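Local atomic coordinates of xylan esterase 1 (Thermoanaerobacterium sp. 'JW/SL YS485', PDB entry 3FCY), a protein that probably hydrolyses carboxylic esters, as a family 7 carbohydrate esterase thought to remove acetyl groups from xylan and related acetylated substrates. Residues 59-64 against 184-189; 73-78 against 122-127; 309-312 against 316-319. All blocks are in the same frame, centred on the assembly; numbering follows the deposited sequence.

Three ways of tying an alpha/beta hydrolase together are illustrated here. In contact 1 helix 50-62 leans on helix 176-192; contact 2 joins two loops beside the antiparallel end of the central sheet; contact 3 closes a beta-alpha-beta unit at the sheet's other end. Along the chain, contact 2 falls within the span that contact 1 bridges, and contact 3 follows both. Their centres lie about 26 Å (contacts 1 and 2), 25 Å (1 and 3) and 33 Å (2 and 3) apart, and none touches another. Contacts 1 and 2 lie away from the annotated sites. In contact 3 the Asp318 side chain is about 8 Å from that of the calcium ligand Glu343, and the Ile319 side chain about 11 Å from that of Asp298, the predicted charge-relay acid.

Contact 1. Residues 59-64 against 184-189; sequences DEMRSV and TAQLAG
With CG anti to the backbone N (chi1 -179°) and the chain bent at both following torsions, Met61 lays its thioether against Gln186, whose own CG is also anti and whose chain runs on extended. The pairing is a small helix-helix contact of an alpha/beta hydrolase: residues 59-64, on helix 50-62, meet helix 176-192. The sulfur makes the closest approach. Met61 SD lies 3.5 Å from Gln186 CB, while Met61 CG stands 3.7 Å from the same carbon, so the bent thioether borders the base of the glutamine. Beyond the sulfur, Met61 CE reaches back along the same turn, to Ala185 CB at 4.2 Å, a lighter apolar touch.

The far end of Gln186 is engaged differently. Its extended chain carries the amide past Met61 to Val64, which it crosses at about a right angle, and its NE2 donates to Thr88 O, outside the two segments. No hydrogen bond crosses the contact, which is therefore held by van der Waals packing. Around it, Val90 also packs on Met61, and Leu220 of helix 209-220 touches Ala185. Just before Val64, Ser63 OG and Ser63 N both donate to Glu60 O from the same face of its carbonyl plane. Across the contact, Val64 CG1 approaches Gln186 NE2 to 4.0 Å.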
ATOM      1  N   ASP A  59      33.457  27.119  21.303  1.00 33.16           N
ATOM      2  CA  ASP A  59      34.229  27.411  22.509  1.00 32.97           C
ATOM      3  C   ASP A  59      34.035  26.281  23.515  1.00 31.58           C
ATOM      4  O   ASP A  59      34.999  25.787  24.097  1.00 30.26           O
ATOM      5  CB  ASP A  59      33.774  28.733  23.135  1.00 37.53           C
ATOM      6  CG  ASP A  59      34.368  29.940  22.443  1.00 41.48           C
ATOM      7  OD1 ASP A  59      33.921  31.073  22.728  1.00 44.70           O
ATOM      8  OD2 ASP A  59      35.290  29.757  21.619  1.00 45.50           O
ATOM      9  N   GLU A  60      32.785  25.872  23.722  1.00 30.15           N
ATOM     10  CA  GLU A  60      32.507  24.788  24.658  1.00 29.64           C
ATOM     11  C   GLU A  60      33.194  23.494  24.205  1.00 28.86           C
ATOM     12  O   GLU A  60      33.770  22.767  25.011  1.00 28.74           O
ATOM     13  CB  GLU A  60      30.988  24.561  24.802  1.00 30.33           C
ATOM     14  CG  GLU A  60      30.631  23.181  25.382  1.00 32.11           C
ATOM     15  CD  GLU A  60      29.178  23.039  25.823  1.00 31.34           C
ATOM     16  OE1 GLU A  60      28.282  23.639  25.194  1.00 32.07           O
ATOM     17  OE2 GLU A  60      28.932  22.300  26.802  1.00 35.17           O
ATOM     18  N   MET A  61      33.134  23.212  22.909  1.00 28.58           N
ATOM     19  CA  MET A  61      33.751  22.005  22.373  1.00 28.46           C
ATOM     20  C   MET A  61      35.260  22.039  22.584  1.00 28.62           C
ATOM     21  O   MET A  61      35.860  21.060  23.037  1.00 28.25           O
ATOM     22  CB  MET A  61      33.425  21.875  20.878  1.00 27.42           C
ATOM     23  CG  MET A  61      33.993  20.641  20.187  1.00 27.14           C
ATOM     24  SD  MET A  61      35.727  20.803  19.689  1.00 31.10           S
ATOM     25  CE  MET A  61      35.558  21.854  18.244  1.00 28.31           C
ATOM     26  N   ARG A  62      35.868  23.178  22.273  1.00 29.71           N
ATOM     27  CA  ARG A  62      37.311  23.328  22.410  1.00 33.31           C
ATOM     28  C   ARG A  62      37.829  23.279  23.843  1.00 33.42           C
ATOM     29  O   ARG A  62      39.020  23.084  24.068  1.00 34.98           O
ATOM     30  CB  ARG A  62      37.757  24.614  21.712  1.00 34.04           C
ATOM     31  CG  ARG A  62      37.707  24.481  20.195  1.00 37.65           C
ATOM     32  CD  ARG A  62      37.682  25.818  19.481  1.00 40.24           C
ATOM     33  NE  ARG A  62      37.579  25.630  18.035  1.00 42.89           N
ATOM     34  CZ  ARG A  62      37.268  26.593  17.172  1.00 43.58           C
ATOM     35  NH1 ARG A  62      37.022  27.822  17.607  1.00 42.08           N
ATOM     36  NH2 ARG A  62      37.212  26.327  15.873  1.00 43.98           N
ATOM     37  N   SER A  63      36.939  23.435  24.816  1.00 33.78           N
ATOM     38  CA  SER A  63      37.355  23.384  26.213  1.00 33.56           C
ATOM     39  C   SER A  63      37.272  21.958  26.761  1.00 33.62           C
ATOM     40  O   SER A  63      37.679  21.693  27.893  1.00 33.68           O
ATOM     41  CB  SER A  63      36.475  24.304  27.059  1.00 35.29           C
ATOM     42  OG  SER A  63      35.134  23.843  27.074  1.00 39.85           O
ATOM     43  N   VAL A  64      36.752  21.035  25.959  1.00 31.85           N
ATOM     44  CA  VAL A  64      36.618  19.651  26.399  1.00 31.24           C
ATOM     45  C   VAL A  64      37.910  18.848  26.330  1.00 33.12           C
ATOM     46  O   VAL A  64      38.674  18.959  25.369  1.00 34.09           O
ATOM     47  CB  VAL A  64      35.555  18.884  25.566  1.00 30.53           C
ATOM     48  CG1 VAL A  64      35.465  17.438  26.048  1.00 28.29           C
ATOM     49  CG2 VAL A  64      34.197  19.564  25.682  1.00 29.58           C
ATOM     50  N   THR A 184      31.336  16.088  15.369  1.00 22.93           N
ATOM     51  CA  THR A 184      32.014  15.927  14.081  1.00 23.57           C
ATOM     52  C   THR A 184      33.209  16.878  13.981  1.00 23.50           C
ATOM     53  O   THR A 184      34.275  16.487  13.514  1.00 22.89           O
ATOM     54  CB  THR A 184      31.064  16.167  12.858  1.00 21.68           C
ATOM     55  OG1 THR A 184      30.778  17.565  12.719  1.00 22.14           O
ATOM     56  CG2 THR A 184      29.760  15.399  13.030  1.00 19.00           C
ATOM     57  N   ALA A 185      33.028  18.113  14.435  1.00 25.14           N
ATOM     58  CA  ALA A 185      34.094  19.113  14.392  1.00 28.03           C
ATOM     59  C   ALA A 185      35.253  18.694  15.288  1.00 28.17           C
ATOM     60  O   ALA A 185      36.419  18.796  14.905  1.00 28.93           O
ATOM     61  CB  ALA A 185      33.558  20.474  14.834  1.00 27.81           C
ATOM     62  N   GLN A 186      34.917  18.221  16.483  1.00 27.69           N
ATOM     63  CA  GLN A 186      35.913  17.780  17.445  1.00 26.51           C
ATOM     64  C   GLN A 186      36.670  16.579  16.897  1.00 25.41           C
ATOM     65  O   GLN A 186      37.890  16.498  17.020  1.00 24.57           O
ATOM     66  CB  GLN A 186      35.239  17.414  18.773  1.00 27.19           C
ATOM     67  CG  GLN A 186      36.195  16.929  19.861  1.00 27.66           C
ATOM     68  CD  GLN A 186      35.496  16.715  21.198  1.00 29.86           C
ATOM     69  OE1 GLN A 186      34.266  16.669  21.271  1.00 27.24           O
ATOM     70  NE2 GLN A 186      36.282  16.571  22.260  1.00 29.46           N
ATOM     71  N   LEU A 187      35.940  15.650  16.288  1.00 24.33           N
ATOM     72  CA  LEU A 187      36.560  14.460  15.723  1.00 23.65           C
ATOM     73  C   LEU A 187      37.500  14.829  14.580  1.00 22.56           C
ATOM     74  O   LEU A 187      38.551  14.214  14.417  1.00 23.84           O
ATOM     75  CB  LEU A 187      35.491  13.477  15.224  1.00 23.10           C
ATOM     76  CG  LEU A 187      36.019  12.192  14.573  1.00 25.05           C
ATOM     77  CD1 LEU A 187      36.910  11.442  15.554  1.00 26.35           C
ATOM     78  CD2 LEU A 187      34.853  11.309  14.139  1.00 23.84           C
ATOM     79  N   ALA A 188      37.124  15.829  13.787  1.00 21.51           N
ATOM     80  CA  ALA A 188      37.963  16.256  12.670  1.00 23.47           C
ATOM     81  C   ALA A 188      39.306  16.774  13.201  1.00 24.14           C
ATOM     82  O   ALA A 188      40.358  16.519  12.611  1.00 24.88           O
ATOM     83  CB  ALA A 188      37.259  17.349  11.859  1.00 21.31           C
ATOM     84  N   GLY A 189      39.257  17.493  14.319  1.00 24.41           N
ATOM     85  CA  GLY A 189      40.469  18.025  14.921  1.00 24.97           C
ATOM     86  C   GLY A 189      41.326  16.915  15.492  1.00 25.24           C
ATOM     87  O   GLY A 189      42.556  16.954  15.404  1.00 25.02           O
TER

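Contact 2. Residues 73-78 against 122-127; sequences SSFQVS and GDWNDK
Phe75 and Trp124 lie almost flat against one another, a near-parallel but widely offset pair in which a methylene, more than a ring, covers each neighbour. The planes of the Phe75 ring and the five-membered ring of Trp124 are only 6° apart, but their centroids stand 4.9 Å from each other and the rings barely overlap. The two side chains run past each other in opposite directions, giving a reciprocal pair of CH-pi contacts. Trp124 CB sits over one face of the phenyl ring, 3.5 Å from its centroid, and Phe75 CB sits over a face of the five-membered ring, 3.8 Å from that centroid. Phe75 reaches this position with CG anti to its own backbone N (chi1 -179°), and its far end, CZ, comes up to the backbone N of Asn125.

The benzo half of the indole is met by Ser73, whose OG lies 3.3 Å from Trp124 CZ2. That hydroxyl makes no hydrogen bond to the indole; instead it accepts from Phe75 N at 2.9 Å, an ST turn that fixes the backbone just where the phenylalanine begins. An alanine at Trp124 keeps CB over the phenyl ring but lacks the indole, and would probably leave a gap beside Phe75 CB and Ser73 and Lys98 without its cation-pi partner.

The two loops together form part of a subunit interface: Asp335 of a second subunit accepts from the backbone N atoms of Trp124 and Asn125. Within the chain, Lys98 of strand 94-102 makes the cation-pi contact with Trp124, and Cys82 of strand 80-88 touches both aromatic residues. The loop between strands 69-72 and 80-88 is thus packed against the one leading into helix 128-131, beside strands 80-88 and 94-102.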
ATOM      1  N   SER A  73      40.297  -3.658  17.752  1.00 31.29           N
ATOM      2  CA  SER A  73      39.040  -4.277  17.365  1.00 31.01           C
ATOM      3  C   SER A  73      39.202  -5.784  17.203  1.00 30.71           C
ATOM      4  O   SER A  73      40.303  -6.278  16.962  1.00 28.91           O
ATOM      5  CB  SER A  73      38.550  -3.680  16.043  1.00 31.53           C
ATOM      6  OG  SER A  73      37.484  -4.448  15.510  1.00 30.54           O
ATOM      7  N   SER A  74      38.101  -6.515  17.340  1.00 30.54           N
ATOM      8  CA  SER A  74      38.135  -7.960  17.166  1.00 31.85           C
ATOM      9  C   SER A  74      38.330  -8.232  15.674  1.00 31.67           C
ATOM     10  O   SER A  74      38.774  -9.312  15.277  1.00 33.26           O
ATOM     11  CB  SER A  74      36.828  -8.589  17.655  1.00 33.01           C
ATOM     12  OG  SER A  74      35.712  -8.020  16.999  1.00 37.19           O
ATOM     13  N   PHE A  75      37.987  -7.243  14.851  1.00 30.26           N
ATOM     14  CA  PHE A  75      38.158  -7.349  13.402  1.00 29.72           C
ATOM     15  C   PHE A  75      39.604  -6.950  13.102  1.00 29.26           C
ATOM     16  O   PHE A  75      40.004  -5.814  13.368  1.00 28.31           O
ATOM     17  CB  PHE A  75      37.211  -6.392  12.668  1.00 28.72           C
ATOM     18  CG  PHE A  75      37.313  -6.471  11.163  1.00 29.02           C
ATOM     19  CD1 PHE A  75      36.531  -7.374  10.442  1.00 27.42           C
ATOM     20  CD2 PHE A  75      38.208  -5.660  10.471  1.00 26.91           C
ATOM     21  CE1 PHE A  75      36.636  -7.466   9.054  1.00 27.36           C
ATOM     22  CE2 PHE A  75      38.324  -5.746   9.080  1.00 27.21           C
ATOM     23  CZ  PHE A  75      37.533  -6.654   8.370  1.00 26.76           C
ATOM     24  N   GLN A  76      40.377  -7.871  12.540  1.00 30.66           N
ATOM     25  CA  GLN A  76      41.777  -7.602  12.236  1.00 32.48           C
ATOM     26  C   GLN A  76      42.227  -8.048  10.849  1.00 32.14           C
ATOM     27  O   GLN A  76      41.840  -9.109  10.371  1.00 32.09           O
ATOM     28  CB  GLN A  76      42.668  -8.285  13.278  1.00 34.69           C
ATOM     29  CG  GLN A  76      42.549  -7.719  14.681  1.00 39.78           C
ATOM     30  CD  GLN A  76      43.065  -6.299  14.767  1.00 41.60           C
ATOM     31  OE1 GLN A  76      44.168  -6.004  14.302  1.00 44.96           O
ATOM     32  NE2 GLN A  76      42.278  -5.414  15.368  1.00 40.38           N
ATOM     33  N   VAL A  77      43.049  -7.220  10.213  1.00 31.53           N
ATOM     34  CA  VAL A  77      43.614  -7.522   8.904  1.00 32.04           C
ATOM     35  C   VAL A  77      45.117  -7.306   9.048  1.00 32.15           C
ATOM     36  O   VAL A  77      45.558  -6.590   9.945  1.00 30.41           O
ATOM     37  CB  VAL A  77      43.058  -6.598   7.796  1.00 32.26           C
ATOM     38  CG1 VAL A  77      41.593  -6.933   7.528  1.00 32.82           C
ATOM     39  CG2 VAL A  77      43.214  -5.141   8.203  1.00 31.71           C
ATOM     40  N   SER A  78      45.900  -7.918   8.169  1.00 33.07           N
ATOM     41  CA  SER A  78      47.355  -7.803   8.249  1.00 33.54           C
ATOM     42  C   SER A  78      47.937  -6.514   7.684  1.00 33.84           C
ATOM     43  O   SER A  78      49.052  -6.129   8.043  1.00 34.50           O
ATOM     44  CB  SER A  78      48.006  -8.997   7.542  1.00 34.43           C
ATOM     45  OG  SER A  78      47.673  -9.018   6.161  1.00 32.09           O
ATOM     46  N   GLY A 122      28.577   1.098  10.620  1.00 25.41           N
ATOM     47  CA  GLY A 122      28.560  -0.082   9.769  1.00 26.71           C
ATOM     48  C   GLY A 122      29.648  -1.117   9.996  1.00 28.61           C
ATOM     49  O   GLY A 122      30.167  -1.263  11.104  1.00 27.97           O
ATOM     50  N   ASP A 123      29.977  -1.852   8.935  1.00 27.59           N
ATOM     51  CA  ASP A 123      31.000  -2.893   8.984  1.00 27.95           C
ATOM     52  C   ASP A 123      32.388  -2.305   8.762  1.00 27.61           C
ATOM     53  O   ASP A 123      32.527  -1.189   8.255  1.00 28.05           O
ATOM     54  CB  ASP A 123      30.717  -3.953   7.914  1.00 31.01           C
ATOM     55  CG  ASP A 123      29.709  -5.002   8.370  1.00 33.90           C
ATOM     56  OD1 ASP A 123      28.707  -4.645   9.019  1.00 33.57           O
ATOM     57  OD2 ASP A 123      29.921  -6.196   8.071  1.00 38.22           O
ATOM     58  N   TRP A 124      33.415  -3.059   9.141  1.00 24.26           N
ATOM     59  CA  TRP A 124      34.792  -2.607   8.965  1.00 23.15           C
ATOM     60  C   TRP A 124      35.268  -2.748   7.524  1.00 23.21           C
ATOM     61  O   TRP A 124      35.835  -1.819   6.954  1.00 22.48           O
ATOM     62  CB  TRP A 124      35.757  -3.424   9.835  1.00 21.38           C
ATOM     63  CG  TRP A 124      35.610  -3.210  11.296  1.00 21.50           C
ATOM     64  CD1 TRP A 124      34.778  -3.878  12.146  1.00 23.95           C
ATOM     65  CD2 TRP A 124      36.286  -2.227  12.083  1.00 20.59           C
ATOM     66  NE1 TRP A 124      34.894  -3.371  13.418  1.00 24.12           N
ATOM     67  CE2 TRP A 124      35.812  -2.354  13.406  1.00 22.71           C
ATOM     68  CE3 TRP A 124      37.247  -1.249  11.797  1.00 20.26           C
ATOM     69  CZ2 TRP A 124      36.266  -1.533  14.446  1.00 22.52           C
ATOM     70  CZ3 TRP A 124      37.700  -0.435  12.829  1.00 19.43           C
ATOM     71  CH2 TRP A 124      37.208  -0.583  14.138  1.00 20.98           C
ATOM     72  N   ASN A 125      35.017  -3.924   6.953  1.00 22.16           N
ATOM     73  CA  ASN A 125      35.481  -4.276   5.615  1.00 23.17           C
ATOM     74  C   ASN A 125      35.255  -3.291   4.473  1.00 22.46           C
ATOM     75  O   ASN A 125      36.169  -3.051   3.690  1.00 22.34           O
ATOM     76  CB  ASN A 125      34.934  -5.662   5.231  1.00 21.38           C
ATOM     77  CG  ASN A 125      33.602  -5.590   4.522  1.00 22.42           C
ATOM     78  OD1 ASN A 125      33.548  -5.382   3.313  1.00 22.73           O
ATOM     79  ND2 ASN A 125      32.514  -5.750   5.272  1.00 20.65           N
ATOM     80  N   ASP A 126      34.063  -2.713   4.371  1.00 23.01           N
ATOM     81  CA  ASP A 126      33.783  -1.790   3.276  1.00 24.08           C
ATOM     82  C   ASP A 126      34.435  -0.415   3.430  1.00 24.82           C
ATOM     83  O   ASP A 126      34.293   0.447   2.561  1.00 24.63           O
ATOM     84  CB  ASP A 126      32.268  -1.655   3.068  1.00 25.07           C
ATOM     85  CG  ASP A 126      31.546  -1.161   4.304  1.00 25.63           C
ATOM     86  OD1 ASP A 126      31.662   0.043   4.623  1.00 22.58           O
ATOM     87  OD2 ASP A 126      30.867  -1.985   4.956  1.00 26.55           O
ATOM     88  N   LYS A 127      35.151  -0.213   4.534  1.00 25.17           N
ATOM     89  CA  LYS A 127      35.854   1.045   4.759  1.00 23.41           C
ATOM     90  C   LYS A 127      37.261   0.879   4.186  1.00 23.59           C
ATOM     91  O   LYS A 127      37.981   1.857   3.973  1.00 24.55           O
ATOM     92  CB  LYS A 127      35.968   1.361   6.259  1.00 25.02           C
ATOM     93  CG  LYS A 127      34.643   1.460   7.015  1.00 25.10           C
ATOM     94  CD  LYS A 127      33.737   2.542   6.443  1.00 24.08           C
ATOM     95  CE  LYS A 127      32.432   2.656   7.234  1.00 23.04           C
ATOM     96  NZ  LYS A 127      31.667   1.374   7.268  1.00 22.06           N
TER

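Contact 3. Residues 309-312 against 316-319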
ATOM      1  N   ALA A 309      21.255  23.916   0.262  1.00 24.35           N
ATOM      2  CA  ALA A 309      22.529  23.768   0.951  1.00 24.10           C
ATOM      3  C   ALA A 309      23.650  24.008  -0.051  1.00 25.23           C
ATOM      4  O   ALA A 309      24.590  24.744   0.223  1.00 24.85           O
ATOM      5  CB  ALA A 309      22.653  22.372   1.547  1.00 23.86           C
ATOM      6  N   TYR A 310      23.534  23.382  -1.217  1.00 25.40           N
ATOM      7  CA  TYR A 310      24.531  23.525  -2.274  1.00 26.76           C
ATOM      8  C   TYR A 310      24.731  24.990  -2.679  1.00 27.39           C
ATOM      9  O   TYR A 310      25.862  25.454  -2.824  1.00 26.95           O
ATOM     10  CB  TYR A 310      24.102  22.723  -3.506  1.00 26.52           C
ATOM     11  CG  TYR A 310      25.052  22.840  -4.676  1.00 27.12           C
ATOM     12  CD1 TYR A 310      26.281  22.178  -4.669  1.00 25.61           C
ATOM     13  CD2 TYR A 310      24.731  23.626  -5.783  1.00 26.35           C
ATOM     14  CE1 TYR A 310      27.169  22.295  -5.739  1.00 26.17           C
ATOM     15  CE2 TYR A 310      25.612  23.751  -6.857  1.00 27.89           C
ATOM     16  CZ  TYR A 310      26.826  23.082  -6.829  1.00 26.05           C
ATOM     17  OH  TYR A 310      27.689  23.192  -7.892  1.00 27.52           O
ATOM     18  N   ASN A 311      23.630  25.714  -2.854  1.00 27.57           N
ATOM     19  CA  ASN A 311      23.707  27.108  -3.273  1.00 30.14           C
ATOM     20  C   ASN A 311      24.183  28.093  -2.214  1.00 30.58           C
ATOM     21  O   ASN A 311      24.359  29.275  -2.502  1.00 31.81           O
ATOM     22  CB  ASN A 311      22.364  27.563  -3.854  1.00 28.90           C
ATOM     23  CG  ASN A 311      22.076  26.926  -5.201  1.00 31.15           C
ATOM     24  OD1 ASN A 311      22.985  26.744  -6.016  1.00 31.58           O
ATOM     25  ND2 ASN A 311      20.813  26.595  -5.451  1.00 30.29           N
ATOM     26  N   ASN A 312      24.401  27.613  -0.995  1.00 29.75           N
ATOM     27  CA  ASN A 312      24.891  28.481   0.069  1.00 30.09           C
ATOM     28  C   ASN A 312      26.387  28.279   0.283  1.00 29.61           C
ATOM     29  O   ASN A 312      27.012  28.963   1.096  1.00 27.72           O
ATOM     30  CB  ASN A 312      24.124  28.222   1.366  1.00 31.73           C
ATOM     31  CG  ASN A 312      22.828  29.004   1.434  1.00 34.59           C
ATOM     32  OD1 ASN A 312      22.840  30.232   1.477  1.00 36.56           O
ATOM     33  ND2 ASN A 312      21.705  28.299   1.435  1.00 36.79           N
ATOM     34  N   LYS A 316      34.889  25.903  -3.748  1.00 28.62           N
ATOM     35  CA  LYS A 316      34.809  25.183  -5.016  1.00 30.12           C
ATOM     36  C   LYS A 316      33.798  24.056  -4.824  1.00 29.04           C
ATOM     37  O   LYS A 316      33.896  23.285  -3.869  1.00 28.46           O
ATOM     38  CB  LYS A 316      36.191  24.635  -5.390  1.00 31.47           C
ATOM     39  CG  LYS A 316      36.290  24.009  -6.776  1.00 35.00           C
ATOM     40  CD  LYS A 316      35.989  22.523  -6.749  1.00 37.07           C
ATOM     41  CE  LYS A 316      36.293  21.879  -8.098  1.00 39.57           C
ATOM     42  NZ  LYS A 316      36.217  20.389  -8.036  1.00 40.16           N
ATOM     43  N   LYS A 317      32.828  23.962  -5.730  1.00 28.83           N
ATOM     44  CA  LYS A 317      31.785  22.947  -5.606  1.00 27.87           C
ATOM     45  C   LYS A 317      31.215  22.454  -6.932  1.00 28.62           C
ATOM     46  O   LYS A 317      31.336  23.109  -7.971  1.00 27.11           O
ATOM     47  CB  LYS A 317      30.639  23.512  -4.769  1.00 26.13           C
ATOM     48  CG  LYS A 317      29.918  24.655  -5.480  1.00 26.74           C
ATOM     49  CD  LYS A 317      28.915  25.366  -4.589  1.00 25.33           C
ATOM     50  CE  LYS A 317      28.168  26.435  -5.370  1.00 27.69           C
ATOM     51  NZ  LYS A 317      27.200  27.183  -4.523  1.00 27.70           N
ATOM     52  N   ASP A 318      30.571  21.292  -6.867  1.00 27.37           N
ATOM     53  CA  ASP A 318      29.932  20.666  -8.016  1.00 28.67           C
ATOM     54  C   ASP A 318      28.838  19.734  -7.496  1.00 28.35           C
ATOM     55  O   ASP A 318      28.960  19.170  -6.401  1.00 25.92           O
ATOM     56  CB  ASP A 318      30.954  19.867  -8.836  1.00 33.29           C
ATOM     57  CG  ASP A 318      31.935  20.763  -9.588  1.00 39.32           C
ATOM     58  OD1 ASP A 318      31.494  21.473 -10.521  1.00 39.94           O
ATOM     59  OD2 ASP A 318      33.142  20.762  -9.247  1.00 40.21           O
ATOM     60  N   ILE A 319      27.768  19.582  -8.270  1.00 27.19           N
ATOM     61  CA  ILE A 319      26.674  18.711  -7.873  1.00 25.26           C
ATOM     62  C   ILE A 319      26.247  17.813  -9.038  1.00 26.23           C
ATOM     63  O   ILE A 319      26.070  18.273 -10.171  1.00 25.08           O
ATOM     64  CB  ILE A 319      25.467  19.544  -7.341  1.00 26.60           C
ATOM     65  CG1 ILE A 319      24.453  18.623  -6.656  1.00 25.43           C
ATOM     66  CG2 ILE A 319      24.803  20.308  -8.478  1.00 26.58           C
ATOM     67  CD1 ILE A 319      23.369  19.361  -5.909  1.00 23.71           C
TER
HETATM   68  O   HOH W   1      25.533  28.380  -6.133  1.00 42.56           O
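Tyr310, on helix 303-310, is gripped on both faces by strand 317-322, the next strand of a beta-alpha-beta unit that starts with strand 289-295. This sandwich is the tight part. Over one face comes Ile319, its CB 3.8 Å from the ring centroid; over the opposite face lies the lysine chain, with Lys317 CD 4.0 Å from that centroid. Lys317 leaves its backbone with CG between N and the carbonyl carbon (chi1 67°), then runs fully extended across the ring. Asp318, between the two, has its backbone N at the ring edge, and Tyr310 OH lies 3.4 Å from Asp318 CA.

The polar end of the contact is looser and includes a bridging water. Lys317 NZ lies over the same ring face as CD, a cation-pi partner 4.6 Å from the Tyr310 centroid, and donates to Tyr310 O at 2.8 Å, tilted 25° from the carbonyl plane. The water accepts from Lys317 NZ at 2.6 Å and donates to Asn311 OD1, so the asparagine is joined to the lysine indirectly, while its ND2 binds Tyr40 O. Ile313 O is a further acceptor for the ammonium.

One lysine thus serves both halves: its methylenes flank the aromatic ring, and its charge is shared among two carbonyls, a water and a pi face, surroundings that would be expected to favour the protonated form.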